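Glutathione-specific gamma-glutamylcyclotransferase (PDB 5HWI) cleaves glutathione, and no other gamma-glutamyl peptide, into 5-oxo-L-proline and the dipeptide Cys-Gly in yeast cells. Local coordinates at residues W9-G14 with L156-Y161; T25-A30 with I93-Y98; I31-A36 with E125-T130. The protein carries 4 engineered substitutions. One frame throughout, in Å; residues are numbered along the deposited sequence.

Contact 1: W9-G14 with L156-Y161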
# COMPACT_ATOMS: atom_id res chain seq x y z
N TRP A 9 6.66 -5.82 -13.35
CA TRP A 9 6.35 -6.14 -11.96
C TRP A 9 5.63 -4.92 -11.37
O TRP A 9 6.09 -3.78 -11.55
CB TRP A 9 7.60 -6.43 -11.12
CG TRP A 9 8.30 -7.74 -11.46
CD1 TRP A 9 9.36 -7.93 -12.35
CD2 TRP A 9 8.00 -9.02 -10.91
NE1 TRP A 9 9.68 -9.26 -12.39
CE2 TRP A 9 8.89 -9.96 -11.50
CE3 TRP A 9 7.04 -9.47 -9.97
CZ2 TRP A 9 8.82 -11.34 -11.21
CZ3 TRP A 9 7.01 -10.78 -9.62
CH2 TRP A 9 7.87 -11.74 -10.26
N VAL A 10 4.46 -5.19 -10.81
CA VAL A 10 3.59 -4.15 -10.22
C VAL A 10 3.42 -4.48 -8.75
O VAL A 10 2.99 -5.58 -8.39
CB VAL A 10 2.21 -4.11 -10.94
CG1 VAL A 10 1.33 -2.98 -10.31
CG2 VAL A 10 2.35 -3.86 -12.45
N LEU A 11 3.70 -3.49 -7.89
CA LEU A 11 3.56 -3.64 -6.45
C LEU A 11 2.16 -3.17 -6.05
O LEU A 11 1.75 -2.08 -6.47
CB LEU A 11 4.59 -2.73 -5.77
CG LEU A 11 4.52 -2.64 -4.25
CD1 LEU A 11 4.77 -4.02 -3.64
CD2 LEU A 11 5.55 -1.56 -3.77
N GLY A 12 1.46 -3.97 -5.27
CA GLY A 12 0.18 -3.54 -4.67
C GLY A 12 0.35 -3.42 -3.17
O GLY A 12 0.94 -4.30 -2.52
N TYR A 13 -0.17 -2.33 -2.60
CA TYR A 13 -0.12 -2.16 -1.16
C TYR A 13 -1.49 -1.79 -0.60
O TYR A 13 -1.61 -1.67 0.61
CB TYR A 13 0.90 -1.07 -0.76
CG TYR A 13 0.61 0.24 -1.41
CD1 TYR A 13 -0.28 1.16 -0.81
CD2 TYR A 13 1.19 0.57 -2.65
CE1 TYR A 13 -0.57 2.38 -1.43
CE2 TYR A 13 0.88 1.77 -3.28
CZ TYR A 13 0.00 2.67 -2.66
OH TYR A 13 -0.28 3.86 -3.28
N GLY A 14 -2.48 -1.54 -1.45
CA GLY A 14 -3.84 -1.26 -0.99
C GLY A 14 -4.76 -2.24 -1.66
O GLY A 14 -4.56 -3.47 -1.52
N LEU A 156 14.05 -6.54 -5.46
CA LEU A 156 13.44 -6.46 -6.79
C LEU A 156 12.97 -5.04 -7.04
O LEU A 156 12.34 -4.44 -6.16
CB LEU A 156 12.22 -7.38 -6.88
CG LEU A 156 11.49 -7.27 -8.20
CD1 LEU A 156 12.38 -7.88 -9.30
CD2 LEU A 156 10.12 -8.07 -8.02
N LEU A 157 13.31 -4.48 -8.22
CA LEU A 157 12.78 -3.20 -8.66
C LEU A 157 11.39 -3.40 -9.25
O LEU A 157 11.24 -4.20 -10.18
CB LEU A 157 13.69 -2.57 -9.71
CG LEU A 157 13.37 -1.07 -9.88
CD1 LEU A 157 13.77 -0.26 -8.61
CD2 LEU A 157 14.10 -0.50 -11.12
N THR A 158 10.38 -2.70 -8.73
CA THR A 158 8.99 -2.90 -9.15
C THR A 158 8.28 -1.56 -9.33
O THR A 158 8.57 -0.61 -8.61
CB THR A 158 8.20 -3.79 -8.13
OG1 THR A 158 6.82 -3.92 -8.51
CG2 THR A 158 8.30 -3.28 -6.64
N SER A 159 7.34 -1.47 -10.29
CA SER A 159 6.56 -0.26 -10.49
C SER A 159 5.47 -0.21 -9.41
O SER A 159 5.11 -1.24 -8.82
CB SER A 159 5.93 -0.17 -11.88
OG SER A 159 4.91 -1.19 -12.04
N VAL A 160 4.99 0.99 -9.13
CA VAL A 160 4.06 1.19 -8.01
C VAL A 160 3.29 2.48 -8.25
O VAL A 160 3.84 3.43 -8.80
CB VAL A 160 4.80 1.19 -6.65
CG1 VAL A 160 5.76 2.34 -6.54
CG2 VAL A 160 3.77 1.24 -5.44
N TYR A 161 2.00 2.51 -7.90
CA TYR A 161 1.19 3.73 -7.97
C TYR A 161 1.15 4.42 -6.61
O TYR A 161 0.76 3.81 -5.62
CB TYR A 161 -0.25 3.43 -8.42
CG TYR A 161 -0.29 3.00 -9.87
CD1 TYR A 161 -0.17 1.66 -10.20
CD2 TYR A 161 -0.46 3.93 -10.87
CE1 TYR A 161 -0.18 1.27 -11.55
CE2 TYR A 161 -0.49 3.57 -12.19
CZ TYR A 161 -0.35 2.23 -12.53
OH TYR A 161 -0.38 1.88 -13.87
O HOH W 1 0.57 0.30 -6.58

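Contact 2: T25-A30 with I93-Y98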
# COMPACT_ATOMS: atom_id res chain seq x y z
N THR A 25 0.93 -13.65 -13.68
CA THR A 25 1.40 -15.04 -13.60
C THR A 25 2.21 -15.39 -12.35
O THR A 25 2.44 -16.59 -12.12
CB THR A 25 2.27 -15.42 -14.80
OG1 THR A 25 3.39 -14.51 -14.87
CG2 THR A 25 1.46 -15.40 -16.10
N HIS A 26 2.77 -14.41 -11.64
CA HIS A 26 3.40 -14.58 -10.35
C HIS A 26 2.84 -13.55 -9.40
O HIS A 26 2.52 -12.44 -9.81
CB HIS A 26 4.94 -14.35 -10.42
CG HIS A 26 5.60 -15.24 -11.41
ND1 HIS A 26 5.70 -16.60 -11.24
CD2 HIS A 26 6.19 -14.96 -12.60
CE1 HIS A 26 6.32 -17.13 -12.28
NE2 HIS A 26 6.63 -16.15 -13.12
N ARG A 27 2.76 -13.93 -8.11
CA ARG A 27 2.27 -13.04 -7.06
C ARG A 27 3.10 -13.36 -5.83
O ARG A 27 3.00 -14.49 -5.32
CB ARG A 27 0.78 -13.32 -6.80
CG ARG A 27 0.16 -12.39 -5.74
CD ARG A 27 -1.33 -12.78 -5.53
NE ARG A 27 -1.98 -11.83 -4.62
CZ ARG A 27 -2.01 -11.98 -3.30
NH1 ARG A 27 -1.43 -13.04 -2.74
NH2 ARG A 27 -2.62 -11.10 -2.54
N ILE A 28 3.96 -12.44 -5.40
CA ILE A 28 4.95 -12.70 -4.35
C ILE A 28 4.76 -11.68 -3.23
O ILE A 28 4.77 -10.48 -3.50
CB ILE A 28 6.39 -12.61 -4.88
CG1 ILE A 28 6.49 -13.52 -6.10
CG2 ILE A 28 7.39 -13.10 -3.80
CD1 ILE A 28 7.87 -13.45 -6.74
N PRO A 29 4.69 -12.12 -1.98
CA PRO A 29 4.76 -11.20 -0.83
C PRO A 29 6.01 -10.35 -0.85
O PRO A 29 7.12 -10.85 -1.14
CB PRO A 29 4.79 -12.16 0.37
CG PRO A 29 4.04 -13.40 -0.17
CD PRO A 29 4.51 -13.52 -1.58
N ALA A 30 5.85 -9.07 -0.51
CA ALA A 30 6.93 -8.10 -0.67
C ALA A 30 7.01 -7.20 0.56
O ALA A 30 5.98 -6.70 1.00
CB ALA A 30 6.70 -7.23 -1.90
N ILE A 93 4.02 -3.82 4.28
CA ILE A 93 3.87 -5.09 3.55
C ILE A 93 2.98 -4.88 2.35
O ILE A 93 1.90 -4.28 2.44
CB ILE A 93 3.28 -6.19 4.47
CG1 ILE A 93 4.11 -6.37 5.72
CG2 ILE A 93 3.11 -7.54 3.73
CD1 ILE A 93 5.49 -6.68 5.44
N GLY A 94 3.35 -5.54 1.24
CA GLY A 94 2.47 -5.61 0.09
C GLY A 94 2.72 -6.90 -0.72
O GLY A 94 3.24 -7.88 -0.19
N VAL A 95 2.30 -6.91 -1.99
CA VAL A 95 2.60 -8.03 -2.87
C VAL A 95 3.03 -7.45 -4.21
O VAL A 95 2.63 -6.35 -4.59
CB VAL A 95 1.42 -9.00 -3.10
CG1 VAL A 95 1.14 -9.80 -1.84
CG2 VAL A 95 0.18 -8.22 -3.56
N VAL A 96 3.85 -8.21 -4.93
CA VAL A 96 4.23 -7.83 -6.27
C VAL A 96 3.63 -8.84 -7.24
O VAL A 96 3.62 -10.06 -6.99
CB VAL A 96 5.76 -7.69 -6.47
CG1 VAL A 96 6.26 -6.57 -5.67
CG2 VAL A 96 6.47 -8.97 -6.09
N TYR A 97 3.11 -8.33 -8.36
CA TYR A 97 2.54 -9.14 -9.43
C TYR A 97 3.45 -9.08 -10.65
O TYR A 97 3.97 -8.01 -10.97
CB TYR A 97 1.17 -8.60 -9.86
CG TYR A 97 0.14 -8.68 -8.77
CD1 TYR A 97 -0.63 -9.79 -8.65
CD2 TYR A 97 -0.06 -7.61 -7.86
CE1 TYR A 97 -1.63 -9.89 -7.67
CE2 TYR A 97 -1.02 -7.71 -6.84
CZ TYR A 97 -1.79 -8.84 -6.76
OH TYR A 97 -2.75 -9.01 -5.78
N TYR A 98 3.63 -10.22 -11.36
CA TYR A 98 4.29 -10.18 -12.65
C TYR A 98 3.23 -10.28 -13.73
O TYR A 98 2.41 -11.21 -13.71
CB TYR A 98 5.30 -11.32 -12.81
CG TYR A 98 6.07 -11.23 -14.10
CD1 TYR A 98 7.05 -10.23 -14.29
CD2 TYR A 98 5.84 -12.15 -15.14
CE1 TYR A 98 7.79 -10.17 -15.46
CE2 TYR A 98 6.57 -12.09 -16.33
CZ TYR A 98 7.53 -11.11 -16.49
OH TYR A 98 8.19 -11.08 -17.68

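Contact 3: I31-A36 with E125-T130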
# COMPACT_ATOMS: atom_id res chain seq x y z
N ILE A 31 8.22 -7.01 1.08
CA ILE A 31 8.48 -6.08 2.19
C ILE A 31 8.95 -4.78 1.57
O ILE A 31 9.99 -4.73 0.91
CB ILE A 31 9.55 -6.60 3.16
CG1 ILE A 31 9.34 -8.07 3.58
CG2 ILE A 31 9.68 -5.66 4.33
CD1 ILE A 31 8.00 -8.37 3.98
N ILE A 32 8.19 -3.72 1.77
CA ILE A 32 8.54 -2.41 1.23
C ILE A 32 9.27 -1.64 2.34
O ILE A 32 8.63 -1.18 3.30
CB ILE A 32 7.29 -1.64 0.77
CG1 ILE A 32 6.41 -2.52 -0.14
CG2 ILE A 32 7.70 -0.43 -0.03
CD1 ILE A 32 4.90 -2.19 -0.04
N HIS A 33 10.57 -1.45 2.20
CA HIS A 33 11.28 -0.62 3.19
C HIS A 33 11.30 0.83 2.74
O HIS A 33 11.32 1.13 1.54
CB HIS A 33 12.71 -1.11 3.45
CG HIS A 33 12.78 -2.39 4.20
ND1 HIS A 33 12.81 -2.45 5.58
CD2 HIS A 33 12.75 -3.68 3.78
CE1 HIS A 33 12.85 -3.71 5.97
NE2 HIS A 33 12.82 -4.48 4.90
N GLY A 34 11.26 1.75 3.71
CA GLY A 34 11.42 3.17 3.40
C GLY A 34 10.15 3.91 3.01
O GLY A 34 10.23 5.06 2.57
N PHE A 35 8.98 3.30 3.25
CA PHE A 35 7.68 3.91 2.97
C PHE A 35 6.72 3.58 4.11
O PHE A 35 6.76 2.49 4.69
CB PHE A 35 7.04 3.39 1.66
CG PHE A 35 7.76 3.87 0.42
CD1 PHE A 35 8.89 3.18 -0.07
CD2 PHE A 35 7.32 4.99 -0.26
CE1 PHE A 35 9.60 3.62 -1.22
CE2 PHE A 35 8.02 5.45 -1.45
CZ PHE A 35 9.16 4.75 -1.92
N ALA A 36 5.84 4.52 4.39
CA ALA A 36 4.73 4.25 5.30
C ALA A 36 3.43 4.32 4.51
O ALA A 36 3.29 5.19 3.63
CB ALA A 36 4.73 5.31 6.44
N GLU A 125 12.26 -0.29 -4.79
CA GLU A 125 12.83 -1.59 -4.43
C GLU A 125 12.00 -2.25 -3.33
O GLU A 125 11.56 -1.58 -2.40
CB GLU A 125 14.26 -1.44 -3.91
CG GLU A 125 15.18 -0.86 -4.89
CD GLU A 125 16.60 -0.73 -4.34
OE1 GLU A 125 16.77 -0.52 -3.11
OE2 GLU A 125 17.53 -0.88 -5.14
N VAL A 126 11.78 -3.58 -3.44
CA VAL A 126 11.10 -4.33 -2.37
C VAL A 126 11.92 -5.56 -2.09
O VAL A 126 12.72 -6.01 -2.92
CB VAL A 126 9.66 -4.76 -2.74
CG1 VAL A 126 8.85 -3.53 -3.05
CG2 VAL A 126 9.65 -5.75 -3.95
N HIS A 127 11.77 -6.09 -0.87
CA HIS A 127 12.43 -7.32 -0.50
C HIS A 127 11.43 -8.45 -0.68
O HIS A 127 10.30 -8.37 -0.19
CB HIS A 127 12.91 -7.31 0.95
CG HIS A 127 13.93 -6.27 1.26
ND1 HIS A 127 14.86 -6.42 2.26
CD2 HIS A 127 14.12 -5.03 0.75
CE1 HIS A 127 15.62 -5.34 2.32
NE2 HIS A 127 15.19 -4.47 1.42
N LEU A 128 11.82 -9.52 -1.40
CA LEU A 128 10.85 -10.57 -1.67
C LEU A 128 10.79 -11.59 -0.54
O LEU A 128 11.80 -12.09 -0.06
CB LEU A 128 11.20 -11.29 -2.99
CG LEU A 128 11.18 -10.41 -4.21
CD1 LEU A 128 11.61 -11.27 -5.43
CD2 LEU A 128 9.83 -9.77 -4.48
N GLU A 129 9.58 -11.96 -0.17
CA GLU A 129 9.43 -13.08 0.77
C GLU A 129 8.84 -14.26 -0.00
O GLU A 129 7.61 -14.41 -0.12
CB GLU A 129 8.56 -12.66 1.99
CG GLU A 129 8.23 -13.83 2.91
CD GLU A 129 9.40 -14.31 3.77
OE1 GLU A 129 10.55 -13.87 3.57
OE2 GLU A 129 9.16 -15.18 4.64
N THR A 130 9.72 -15.10 -0.53
CA THR A 130 9.31 -16.16 -1.44
C THR A 130 8.99 -17.44 -0.68
O THR A 130 9.58 -17.73 0.37
CB THR A 130 10.43 -16.44 -2.46
OG1 THR A 130 11.67 -16.64 -1.75
CG2 THR A 130 10.58 -15.25 -3.42
O HOH W 2 12.51 -2.03 0.15
O HOH W 3 11.75 0.82 -1.18

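Contact 1: W9-G14 with L156-Y161
Ser159 grips the carbonyl O of Trp9 twice, its backbone N at 2.9 Å and its hydroxyl OG at 2.9 Å reaching that O from opposite faces of the carbonyl plane. A chi1 of 68° folds OG back over its own backbone, and the same hydroxyl is hydrogen-bonded to Arg108. Leu11 N returns a nearly straight bond to Ser159 O (2.8 Å). This parallel pairing joins the first strand of the five-stranded ChaC sheet to the last, and strand 8-12 then runs into the Tyr-Gly-Ser turn; Val10 to Ser15 probably bind substrate, by similarity to relatives, and the backbone N atoms of Tyr13 and Gly14 hydrogen-bond a succinic acid molecule, probably from the crystallisation liquor, that may mark the pocket. Where the strands diverge, a water gives a proton to Leu11 O (2.7 Å) and accepts one from Tyr161 N. Tyr13 OH donates to Tyr161 O at 2.6 Å, in the carbonyl plane, while Val160 CG2 lies against the ring's edge, 3.6 Å from Tyr13 CE2. A phenylalanine in place of Tyr13 would probably leave the Tyr161 carbonyl without that donor. Leu156 CD2 sits over one face of the Trp9 indole in a CH-pi contact.

Contact 2: T25-A30 with I93-Y98
Thr25-Ala30 and Ile93-Tyr98 form an antiparallel strand pair in the five-stranded sheet, with strand 91-99 lying between strands 8-12 and 26-33. The ladder runs almost the full length of both segments. In the hydrogen-bonded pair Ile28-Val96, Val96 N reaches Ile28 O at 2.8 Å and Ile28 N returns the bond to Val96 O; Ala30 and Gly94 exchange a second such pair, although Ala30 N comes to Gly94 O from well above the carbonyl plane. Pro29, with no N-H to give, faces Val95 in a non-hydrogen-bonded position, where this ladder asks for none. Near the other end Tyr98 N bonds to His26 O, and Thr25 N meets Tyr98 O at 2.9 Å.

Ile28, Val96 and Ala30 turn to one face of the sheet. Val96 CG1 packs on Ala30 CB at 3.9 Å, its CG2 on Ile28 CB at 3.8 Å, and Trp9 and Val126 add to this apolar layer. On the same face His26 and Tyr98 lie side by side, the edge of the imidazole against Tyr98 CB, 3.8 Å from His26 CD2.

Arg27, Pro29, Val95 and Tyr97 take the other face. With chi1 at -178° and an extended chain, Arg27 runs alongside Tyr97, its CD 3.6 Å from Tyr97 CE1, and brings NE to Tyr97 OH at 3.1 Å, within the guanidinium plane. Val95 CG1 lies over one face of the guanidinium. The phenol also bonds to the carbonyl of Leu16, and Arg27 NH2 to that of Ile17. Arginine, tyrosine and two loop carbonyls thus form one polar chain that ties this face to the segment after strand 8-12, and the cationic donor would probably polarise the phenol and strengthen its bond to Leu16.

Contact 3: I31-A36 with E125-T130
His33 and His127 both hold CG anti to the carbonyl carbon, with chi1 of -71° and -62°, which swings the two imidazoles toward one another over the face of the sheet that carries Ile31. His33 CD2 comes down over the centre of the His127 ring, 3.5 Å from His127 NE2; the two planes meet obliquely, at 49°. Ile31 and His127 form an antiparallel hydrogen-bonded pair: Ile31 N reaches His127 O at 2.8 Å, and His127 N answers to Ile31 O at 2.9 Å. On the other face Ile32 CG1 rests against Val126 CG1 at 3.9 Å, extending the apolar layer that includes Leu11 of strand 8-12.

This joins strands 26-33 and 120-128 of the ChaC sheet, and direct pairing gives way to water just past Ile32. One water accepts from His33 N (2.9 Å) and donates to Glu125 O; a second donates to Glu125 O and to His33 O (2.8 Å). Glu125 O therefore takes two water protons, and both backbone polar atoms of His33 are satisfied although the strands have parted.

Each imidazole has its own outside tether, His33 ND1 to the carbonyl of Asp88 and His127 ND1 to Ser151, which should fix the rotation of both rings. The bond to the Asp88 carbonyl calls for a proton on His33 ND1; with the rings this close, positive charge on both at once would probably be disfavoured.

From the N terminus, strand 8-12 comes first, and its partner in contact 1 is the last strand of this sheet, 155-162, so this contact closes a loop of 141 residues that holds the other two. Strand 26-33 follows and serves both contact 2, which closes on strand 91-99, and contact 3, which closes on strand 120-128; their segments alternate along the chain, so these two loops cross. Strand 91-99 also bonds back to strand 8-12, as Gly12 N to Val95 O, and Leu156 O accepts from Val126 N, linking contact 1 to contact 3. All five strands are thereby joined edge to edge, with Leu11, Ile32, Val96 and Val126 meeting on one face of the sheet.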